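Long-range contact in prenylcyclase (Actinoplanes teichomyceticus, PDB 6IJ1), which probably cyclises or transfers prenyl chains in isoprenoid metabolism, its exact reaction being unestablished: residues A87-R99 against F118-Y132. Sequence-based numbering, arbitrary orientation.
Sequences APEDADSTGWVLR and FLARHVHDDGLVSTY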
# COMPACT_ATOMS: atom_id res chain seq x y z
N ALA A 87 2.97 -13.41 -11.91
CA ALA A 87 3.18 -12.06 -12.38
C ALA A 87 4.67 -11.74 -12.50
O ALA A 87 5.48 -12.34 -11.79
CB ALA A 87 2.54 -11.06 -11.37
N PRO A 88 5.05 -10.82 -13.39
CA PRO A 88 6.43 -10.32 -13.41
C PRO A 88 6.72 -9.54 -12.14
O PRO A 88 5.80 -9.05 -11.46
CB PRO A 88 6.47 -9.40 -14.64
CG PRO A 88 5.08 -9.00 -14.87
CD PRO A 88 4.17 -10.06 -14.29
N GLU A 89 8.01 -9.47 -11.79
CA GLU A 89 8.37 -8.64 -10.62
C GLU A 89 7.99 -7.17 -10.85
O GLU A 89 7.98 -6.66 -11.97
CB GLU A 89 9.87 -8.77 -10.33
CG GLU A 89 10.25 -10.17 -9.78
CD GLU A 89 10.08 -11.28 -10.86
OE1 GLU A 89 10.52 -11.09 -11.99
OE2 GLU A 89 9.47 -12.31 -10.52
N ASP A 90 7.66 -6.49 -9.74
CA ASP A 90 7.18 -5.12 -9.87
C ASP A 90 7.75 -4.27 -8.73
O ASP A 90 8.21 -4.77 -7.70
CB ASP A 90 5.64 -5.06 -9.83
CG ASP A 90 5.10 -5.33 -8.45
OD1 ASP A 90 4.84 -6.50 -8.08
OD2 ASP A 90 4.87 -4.32 -7.74
N ALA A 91 7.78 -2.97 -9.01
CA ALA A 91 8.41 -2.03 -8.05
C ALA A 91 7.66 -1.92 -6.76
O ALA A 91 8.26 -1.65 -5.72
CB ALA A 91 8.51 -0.63 -8.68
N ASP A 92 6.32 -2.07 -6.78
CA ASP A 92 5.62 -1.91 -5.50
C ASP A 92 5.90 -3.09 -4.56
O ASP A 92 6.28 -2.89 -3.41
CB ASP A 92 4.11 -1.76 -5.77
CG ASP A 92 3.37 -1.18 -4.58
OD1 ASP A 92 3.78 -0.12 -4.07
OD2 ASP A 92 2.41 -1.84 -4.09
N SER A 93 5.74 -4.33 -5.03
CA SER A 93 6.04 -5.49 -4.20
C SER A 93 7.50 -5.44 -3.68
O SER A 93 7.77 -5.67 -2.50
CB SER A 93 5.84 -6.81 -5.00
OG SER A 93 4.49 -6.87 -5.48
N THR A 94 8.44 -5.08 -4.58
CA THR A 94 9.84 -4.96 -4.18
C THR A 94 9.97 -3.91 -3.10
O THR A 94 10.67 -4.12 -2.11
CB THR A 94 10.65 -4.59 -5.40
OG1 THR A 94 10.46 -5.66 -6.39
CG2 THR A 94 12.12 -4.41 -5.08
N GLY A 95 9.28 -2.79 -3.27
CA GLY A 95 9.36 -1.73 -2.25
C GLY A 95 8.82 -2.18 -0.90
O GLY A 95 9.40 -1.84 0.14
N TRP A 96 7.74 -2.97 -0.86
CA TRP A 96 7.26 -3.45 0.43
C TRP A 96 8.27 -4.39 1.12
O TRP A 96 8.36 -4.37 2.34
CB TRP A 96 5.88 -4.17 0.36
CG TRP A 96 4.80 -3.22 -0.05
CD1 TRP A 96 4.17 -3.15 -1.27
CD2 TRP A 96 4.25 -2.19 0.75
NE1 TRP A 96 3.28 -2.09 -1.28
CE2 TRP A 96 3.33 -1.47 -0.05
CE3 TRP A 96 4.48 -1.79 2.08
CZ2 TRP A 96 2.62 -0.37 0.42
CZ3 TRP A 96 3.78 -0.68 2.57
CH2 TRP A 96 2.87 0.02 1.72
N VAL A 97 8.98 -5.25 0.35
CA VAL A 97 9.99 -6.10 0.95
C VAL A 97 11.12 -5.26 1.51
O VAL A 97 11.58 -5.49 2.64
CB VAL A 97 10.50 -7.13 -0.07
CG1 VAL A 97 11.60 -7.98 0.62
CG2 VAL A 97 9.32 -8.00 -0.54
N LEU A 98 11.62 -4.30 0.72
CA LEU A 98 12.72 -3.45 1.24
C LEU A 98 12.26 -2.59 2.41
O LEU A 98 13.03 -2.36 3.36
CB LEU A 98 13.27 -2.57 0.13
CG LEU A 98 13.97 -3.40 -0.99
CD1 LEU A 98 14.14 -2.63 -2.25
CD2 LEU A 98 15.38 -3.81 -0.42
N ARG A 99 10.99 -2.17 2.44
CA ARG A 99 10.48 -1.47 3.62
C ARG A 99 10.51 -2.34 4.86
O ARG A 99 10.87 -1.86 5.94
CB ARG A 99 9.05 -0.99 3.35
CG ARG A 99 8.38 -0.37 4.58
CD ARG A 99 7.06 0.27 4.18
NE ARG A 99 6.19 0.44 5.36
CZ ARG A 99 6.14 1.54 6.09
NH1 ARG A 99 6.91 2.59 5.78
NH2 ARG A 99 5.30 1.57 7.12
N PHE A 118 16.98 -2.72 -8.95
CA PHE A 118 15.70 -2.98 -9.61
C PHE A 118 14.79 -1.76 -9.54
O PHE A 118 14.25 -1.33 -10.56
CB PHE A 118 15.05 -4.22 -9.00
CG PHE A 118 13.71 -4.57 -9.53
CD1 PHE A 118 12.56 -4.02 -8.95
CD2 PHE A 118 13.59 -5.53 -10.52
CE1 PHE A 118 11.28 -4.40 -9.39
CE2 PHE A 118 12.30 -5.91 -11.02
CZ PHE A 118 11.15 -5.35 -10.42
N LEU A 119 14.64 -1.18 -8.32
CA LEU A 119 13.82 0.02 -8.19
C LEU A 119 14.32 1.14 -9.07
O LEU A 119 13.53 1.83 -9.71
CB LEU A 119 13.71 0.51 -6.74
CG LEU A 119 12.93 -0.44 -5.84
CD1 LEU A 119 12.92 0.09 -4.37
CD2 LEU A 119 11.46 -0.64 -6.37
N ALA A 120 15.67 1.36 -9.12
CA ALA A 120 16.16 2.46 -9.96
C ALA A 120 15.76 2.31 -11.43
O ALA A 120 15.55 3.34 -12.10
CB ALA A 120 17.70 2.53 -9.85
N ARG A 121 15.65 1.07 -11.94
CA ARG A 121 15.21 0.88 -13.32
C ARG A 121 13.80 1.41 -13.55
O ARG A 121 13.47 1.71 -14.72
CB ARG A 121 15.28 -0.61 -13.67
CG ARG A 121 16.71 -1.06 -13.78
CD ARG A 121 16.78 -2.56 -14.04
NE ARG A 121 16.24 -2.83 -15.37
CZ ARG A 121 16.46 -3.95 -16.05
NH1 ARG A 121 15.92 -4.10 -17.25
NH2 ARG A 121 17.21 -4.91 -15.53
N HIS A 122 12.99 1.55 -12.48
CA HIS A 122 11.59 1.97 -12.64
C HIS A 122 11.41 3.46 -12.47
O HIS A 122 10.31 3.97 -12.59
CB HIS A 122 10.68 1.20 -11.62
CG HIS A 122 10.61 -0.26 -11.88
ND1 HIS A 122 11.68 -1.10 -11.70
CD2 HIS A 122 9.59 -1.02 -12.35
CE1 HIS A 122 11.32 -2.33 -12.04
NE2 HIS A 122 10.04 -2.31 -12.41
N VAL A 123 12.51 4.21 -12.28
CA VAL A 123 12.42 5.65 -12.08
C VAL A 123 12.39 6.39 -13.41
O VAL A 123 13.30 6.22 -14.24
CB VAL A 123 13.58 6.15 -11.23
CG1 VAL A 123 13.55 7.70 -11.11
CG2 VAL A 123 13.53 5.49 -9.86
N HIS A 124 11.34 7.15 -13.63
CA HIS A 124 11.16 7.93 -14.85
C HIS A 124 11.85 9.30 -14.74
O HIS A 124 12.22 9.79 -13.64
CB HIS A 124 9.67 8.15 -15.13
CG HIS A 124 9.02 7.02 -15.87
ND1 HIS A 124 9.27 6.76 -17.21
CD2 HIS A 124 8.07 6.12 -15.50
CE1 HIS A 124 8.56 5.72 -17.60
NE2 HIS A 124 7.83 5.30 -16.58
N ASP A 125 11.96 9.95 -15.89
CA ASP A 125 12.64 11.23 -15.93
C ASP A 125 11.87 12.31 -15.20
O ASP A 125 12.47 13.32 -14.79
CB ASP A 125 12.86 11.65 -17.38
CG ASP A 125 13.89 10.77 -18.09
OD1 ASP A 125 14.67 10.04 -17.40
OD2 ASP A 125 13.94 10.83 -19.33
N ASP A 126 10.55 12.16 -15.01
CA ASP A 126 9.80 13.15 -14.23
C ASP A 126 9.81 12.84 -12.75
O ASP A 126 9.20 13.58 -11.96
CB ASP A 126 8.35 13.27 -14.72
CG ASP A 126 7.54 11.97 -14.56
OD1 ASP A 126 8.09 10.93 -14.12
OD2 ASP A 126 6.34 11.99 -14.92
N GLY A 127 10.51 11.78 -12.36
CA GLY A 127 10.63 11.47 -10.94
C GLY A 127 9.65 10.44 -10.45
O GLY A 127 9.88 9.87 -9.38
N LEU A 128 8.59 10.17 -11.20
CA LEU A 128 7.70 9.09 -10.78
C LEU A 128 8.29 7.72 -11.05
O LEU A 128 9.15 7.52 -11.91
CB LEU A 128 6.36 9.19 -11.48
CG LEU A 128 5.64 10.52 -11.19
CD1 LEU A 128 4.28 10.49 -11.91
CD2 LEU A 128 5.48 10.79 -9.70
N VAL A 129 7.81 6.74 -10.28
CA VAL A 129 8.22 5.36 -10.35
C VAL A 129 7.10 4.55 -11.00
O VAL A 129 5.94 4.67 -10.60
CB VAL A 129 8.52 4.81 -8.95
CG1 VAL A 129 8.98 3.39 -9.00
CG2 VAL A 129 9.61 5.68 -8.25
N SER A 130 7.45 3.77 -12.03
CA SER A 130 6.46 2.91 -12.64
C SER A 130 6.38 1.58 -11.89
O SER A 130 7.33 1.12 -11.27
CB SER A 130 6.77 2.61 -14.11
OG SER A 130 8.03 1.95 -14.25
N THR A 131 5.23 0.89 -12.06
CA THR A 131 5.13 -0.42 -11.43
C THR A 131 5.99 -1.47 -12.16
O THR A 131 6.55 -2.39 -11.53
CB THR A 131 3.65 -0.84 -11.42
OG1 THR A 131 2.93 0.11 -10.64
CG2 THR A 131 3.45 -2.20 -10.79
N TYR A 132 6.02 -1.38 -13.48
CA TYR A 132 6.76 -2.31 -14.31
C TYR A 132 7.66 -1.54 -15.27
O TYR A 132 7.42 -0.37 -15.58
CB TYR A 132 5.77 -3.18 -15.17
CG TYR A 132 4.81 -4.01 -14.36
CD1 TYR A 132 5.19 -5.22 -13.81
CD2 TYR A 132 3.48 -3.55 -14.18
CE1 TYR A 132 4.26 -5.94 -13.09
CE2 TYR A 132 2.57 -4.31 -13.47
CZ TYR A 132 2.99 -5.49 -12.95
OH TYR A 132 1.99 -6.16 -12.24
O HOH W 1 9.04 -4.56 -13.82
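The N-capped start of helix 91-104, docked against the end of helix 112-121 and the loop that follows it, illustrates how a mainly helical domain joins consecutive helices: a cap fixes the first turn, and small side chains let the next helix come close. Ala91, the first residue of the helix, gives its N-H to Thr131 O at 2.9 Å, a nearly straight bond of 167°. Ala91 CB rests over one face of the His122 imidazole, a CH-pi contact 4.1 Å from the ring centroid. That ring is held in turn by its ND1, which donates to Phe118 O, and by a water that bridges NE2 to Glu89 O. Leu119 enters as a knob into a hole formed by Ala91, Thr94, Gly95 and Leu98; its CD2 lies 3.7 Å from Ala91 CB, while CD1 meets Leu98 CD1 tip to tip.

Asp90 is the N-cap. With CG between the backbone N and the carbonyl carbon (chi1 72°), its carboxylate turns back over the first turn, where OD2 takes the N-H of Ser93 from above the carboxylate plane and OD1 accepts from Ser93 OG on the syn side. Asp90 CB packs 3.6 Å from Tyr132 CE1. Replaced by alanine, the cap would probably leave the Ser93 N-H and hydroxyl without their acceptor and fray the helix start. Pro88 CG meets Tyr132 CE1 at 3.6 Å, the two side chains crossing at about a right angle, and Thr131 turns its OG1 to His157 and Trp194. Phe118 swings its ring toward the cap, CG lying opposite the backbone N (chi1 177°), and CE1 comes 3.4 Å from Thr94 OG1, a hydroxyl that itself donates to Asp90 O at 2.8 Å.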